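Local coordinates for protein cellulosomal scaffoldin (Acetivibrio cellulolyticus, PDB 4WI0) that forms the X-module and dockerin end of a cellulosomal scaffoldin, the part that docks onto a type II cohesin, in a protein that probably also cleaves cellulose, at residues T3-I8 with N42-I47. The protein carries 1 engineered substitution. Residues are numbered along the deposited sequence; the frame is centred on the assembly and turned at random.
Sequences TVSGYI and NGYFEI
Phe45 lays its ring flat over the backbone of Gly6, with Gly6 N 3.4 Å above the ring plane. Its CG sits between the backbone N and the carbonyl carbon (chi1 67°), which folds the ring back across the neighbouring strand and brings Phe45 CE1 to 3.4 Å from Gly6 CA. This is the tight side: Ile8 CD1 reaches Phe45 CE1 at 4.0 Å, Val4 and Ile47 line the same face, and Val28 and Ile30 of strand 27-31 pack against it from the second sheet. The pairing is antiparallel, in the beta-sandwich of the X-module, whose sequence resembles the transthyretin-like carboxypeptidase regulatory domains; strand 2-10 runs between 44-50 and 78-89. Val4 and Ile47 exchange two backbone bonds, as do Gly6 and Phe45, and Ile8 N closes the row on Gly43 O at 2.8 Å. On the other, more solvent-exposed face, Tyr44 CD1 lies over the rim of the Tyr7 ring, 3.5 Å from Tyr7 CZ, the planes inclined at 51°. Tyr44 OH donates to the anti lone pair of Glu46 OE1 (2.7 Å), and a water bonded to Ser5 OG donates a weak hydrogen bond to Tyr44 OH. Beyond them, Thr3 CG2 meets the aliphatic Glu46 CG at 3.5 Å.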
ATOM      1  N   THR B   3     -36.545 -10.854  -8.654  1.00 29.84           N
ATOM      2  CA  THR B   3     -35.467  -9.886  -8.517  1.00 27.94           C
ATOM      3  C   THR B   3     -34.316 -10.495  -7.722  1.00 26.01           C
ATOM      4  O   THR B   3     -34.509 -10.953  -6.593  1.00 26.14           O
ATOM      5  CB  THR B   3     -35.946  -8.614  -7.791  1.00 28.81           C
ATOM      6  OG1 THR B   3     -37.086  -8.075  -8.467  1.00 30.07           O
ATOM      7  CG2 THR B   3     -34.844  -7.564  -7.754  1.00 28.39           C
ATOM      8  N   VAL B   4     -33.123 -10.496  -8.313  1.00 24.06           N
ATOM      9  CA  VAL B   4     -31.900 -10.876  -7.611  1.00 22.41           C
ATOM     10  C   VAL B   4     -31.154  -9.581  -7.241  1.00 21.90           C
ATOM     11  O   VAL B   4     -30.849  -8.774  -8.115  1.00 22.56           O
ATOM     12  CB  VAL B   4     -31.023 -11.806  -8.482  1.00 21.60           C
ATOM     13  CG1 VAL B   4     -29.774 -12.244  -7.736  1.00 20.74           C
ATOM     14  CG2 VAL B   4     -31.813 -13.029  -8.917  1.00 21.95           C
ATOM     15  N   SER B   5     -30.889  -9.385  -5.950  1.00 21.03           N
ATOM     16  CA  SER B   5     -30.204  -8.184  -5.458  1.00 20.61           C
ATOM     17  C   SER B   5     -29.059  -8.500  -4.476  1.00 19.40           C
ATOM     18  O   SER B   5     -28.882  -9.639  -4.043  1.00 19.46           O
ATOM     19  CB  SER B   5     -31.224  -7.258  -4.786  1.00 21.54           C
ATOM     20  OG  SER B   5     -31.840  -7.905  -3.685  1.00 21.79           O
ATOM     21  N   GLY B   6     -28.288  -7.481  -4.118  1.00 19.44           N
ATOM     22  CA  GLY B   6     -27.224  -7.635  -3.128  1.00 18.74           C
ATOM     23  C   GLY B   6     -26.237  -6.485  -3.075  1.00 18.56           C
ATOM     24  O   GLY B   6     -26.447  -5.440  -3.697  1.00 19.13           O
ATOM     25  N   TYR B   7     -25.157  -6.696  -2.327  1.00 18.05           N
ATOM     26  CA  TYR B   7     -24.122  -5.687  -2.117  1.00 18.52           C
ATOM     27  C   TYR B   7     -22.728  -6.228  -2.433  1.00 17.66           C
ATOM     28  O   TYR B   7     -22.382  -7.326  -2.014  1.00 17.42           O
ATOM     29  CB  TYR B   7     -24.161  -5.206  -0.664  1.00 19.21           C
ATOM     30  CG  TYR B   7     -25.354  -4.345  -0.369  1.00 20.37           C
ATOM     31  CD1 TYR B   7     -26.578  -4.911  -0.023  1.00 21.01           C
ATOM     32  CD2 TYR B   7     -25.274  -2.957  -0.460  1.00 21.27           C
ATOM     33  CE1 TYR B   7     -27.685  -4.116   0.242  1.00 22.30           C
ATOM     34  CE2 TYR B   7     -26.376  -2.159  -0.200  1.00 22.50           C
ATOM     35  CZ  TYR B   7     -27.575  -2.744   0.151  1.00 23.21           C
ATOM     36  OH  TYR B   7     -28.675  -1.951   0.407  1.00 24.78           O
ATOM     37  N   ILE B   8     -21.958  -5.451  -3.192  1.00 17.98           N
ATOM     38  CA  ILE B   8     -20.551  -5.736  -3.476  1.00 17.52           C
ATOM     39  C   ILE B   8     -19.719  -4.636  -2.797  1.00 18.45           C
ATOM     40  O   ILE B   8     -20.071  -3.462  -2.892  1.00 18.85           O
ATOM     41  CB  ILE B   8     -20.244  -5.699  -5.003  1.00 17.22           C
ATOM     42  CG1 ILE B   8     -21.258  -6.508  -5.837  1.00 17.15           C
ATOM     43  CG2 ILE B   8     -18.816  -6.150  -5.278  1.00 16.53           C
ATOM     44  CD1 ILE B   8     -21.210  -8.009  -5.663  1.00 16.64           C
ATOM     45  N   ASN B  42     -23.484   2.833  -3.140  1.00 24.82           N
ATOM     46  CA  ASN B  42     -23.609   2.044  -1.920  1.00 24.65           C
ATOM     47  C   ASN B  42     -23.202   0.585  -2.138  1.00 22.47           C
ATOM     48  O   ASN B  42     -23.321  -0.219  -1.224  1.00 22.45           O
ATOM     49  CB  ASN B  42     -25.051   2.081  -1.387  1.00 26.65           C
ATOM     50  CG  ASN B  42     -25.578   3.491  -1.181  1.00 29.23           C
ATOM     51  OD1 ASN B  42     -26.773   3.754  -1.362  1.00 31.42           O
ATOM     52  ND2 ASN B  42     -24.703   4.402  -0.787  1.00 30.80           N
ATOM     53  N   GLY B  43     -22.737   0.251  -3.342  1.00 20.95           N
ATOM     54  CA  GLY B  43     -22.385  -1.123  -3.695  1.00 19.27           C
ATOM     55  C   GLY B  43     -23.578  -2.004  -4.012  1.00 19.06           C
ATOM     56  O   GLY B  43     -23.437  -3.221  -4.137  1.00 17.58           O
ATOM     57  N   TYR B  44     -24.753  -1.395  -4.158  1.00 19.93           N
ATOM     58  CA  TYR B  44     -25.994  -2.144  -4.339  1.00 20.25           C
ATOM     59  C   TYR B  44     -26.308  -2.424  -5.807  1.00 20.15           C
ATOM     60  O   TYR B  44     -26.202  -1.539  -6.644  1.00 20.30           O
ATOM     61  CB  TYR B  44     -27.154  -1.371  -3.710  1.00 21.85           C
ATOM     62  CG  TYR B  44     -28.483  -2.056  -3.861  1.00 22.36           C
ATOM     63  CD1 TYR B  44     -28.785  -3.199  -3.124  1.00 22.09           C
ATOM     64  CD2 TYR B  44     -29.439  -1.563  -4.736  1.00 23.44           C
ATOM     65  CE1 TYR B  44     -30.005  -3.837  -3.264  1.00 22.98           C
ATOM     66  CE2 TYR B  44     -30.666  -2.190  -4.878  1.00 24.37           C
ATOM     67  CZ  TYR B  44     -30.944  -3.325  -4.141  1.00 23.73           C
ATOM     68  OH  TYR B  44     -32.156  -3.942  -4.296  1.00 24.94           O
ATOM     69  N   PHE B  45     -26.720  -3.654  -6.111  1.00 20.00           N
ATOM     70  CA  PHE B  45     -27.181  -4.007  -7.456  1.00 20.45           C
ATOM     71  C   PHE B  45     -28.555  -4.667  -7.417  1.00 21.19           C
ATOM     72  O   PHE B  45     -28.928  -5.292  -6.412  1.00 20.97           O
ATOM     73  CB  PHE B  45     -26.205  -4.962  -8.149  1.00 19.58           C
ATOM     74  CG  PHE B  45     -26.128  -6.319  -7.512  1.00 18.78           C
ATOM     75  CD1 PHE B  45     -25.265  -6.552  -6.453  1.00 18.15           C
ATOM     76  CD2 PHE B  45     -26.912  -7.366  -7.978  1.00 19.00           C
ATOM     77  CE1 PHE B  45     -25.191  -7.801  -5.859  1.00 18.04           C
ATOM     78  CE2 PHE B  45     -26.838  -8.620  -7.392  1.00 18.35           C
ATOM     79  CZ  PHE B  45     -25.981  -8.836  -6.329  1.00 17.78           C
ATOM     80  N   GLU B  46     -29.270  -4.566  -8.536  1.00 21.88           N
ATOM     81  CA  GLU B  46     -30.603  -5.135  -8.667  1.00 23.48           C
ATOM     82  C   GLU B  46     -30.831  -5.621 -10.096  1.00 24.16           C
ATOM     83  O   GLU B  46     -30.725  -4.846 -11.034  1.00 25.36           O
ATOM     84  CB  GLU B  46     -31.636  -4.070  -8.317  1.00 25.18           C
ATOM     85  CG  GLU B  46     -32.924  -4.601  -7.746  1.00 25.94           C
ATOM     86  CD  GLU B  46     -33.860  -3.473  -7.397  1.00 27.28           C
ATOM     87  OE1 GLU B  46     -33.851  -3.043  -6.231  1.00 27.72           O
ATOM     88  OE2 GLU B  46     -34.564  -2.998  -8.305  1.00 28.51           O
ATOM     89  N   ILE B  47     -31.135  -6.903 -10.256  1.00 24.65           N
ATOM     90  CA  ILE B  47     -31.446  -7.461 -11.570  1.00 26.05           C
ATOM     91  C   ILE B  47     -32.873  -8.012 -11.557  1.00 27.55           C
ATOM     92  O   ILE B  47     -33.187  -8.919 -10.786  1.00 28.63           O
ATOM     93  CB  ILE B  47     -30.461  -8.578 -11.968  1.00 25.54           C
ATOM     94  CG1 ILE B  47     -29.013  -8.093 -11.840  1.00 24.90           C
ATOM     95  CG2 ILE B  47     -30.749  -9.038 -13.395  1.00 26.57           C
ATOM     96  CD1 ILE B  47     -27.974  -9.200 -11.807  1.00 24.69           C
TER
HETATM   97  O   HOH W   1     -32.207  -6.336  -1.814  1.00 29.57           O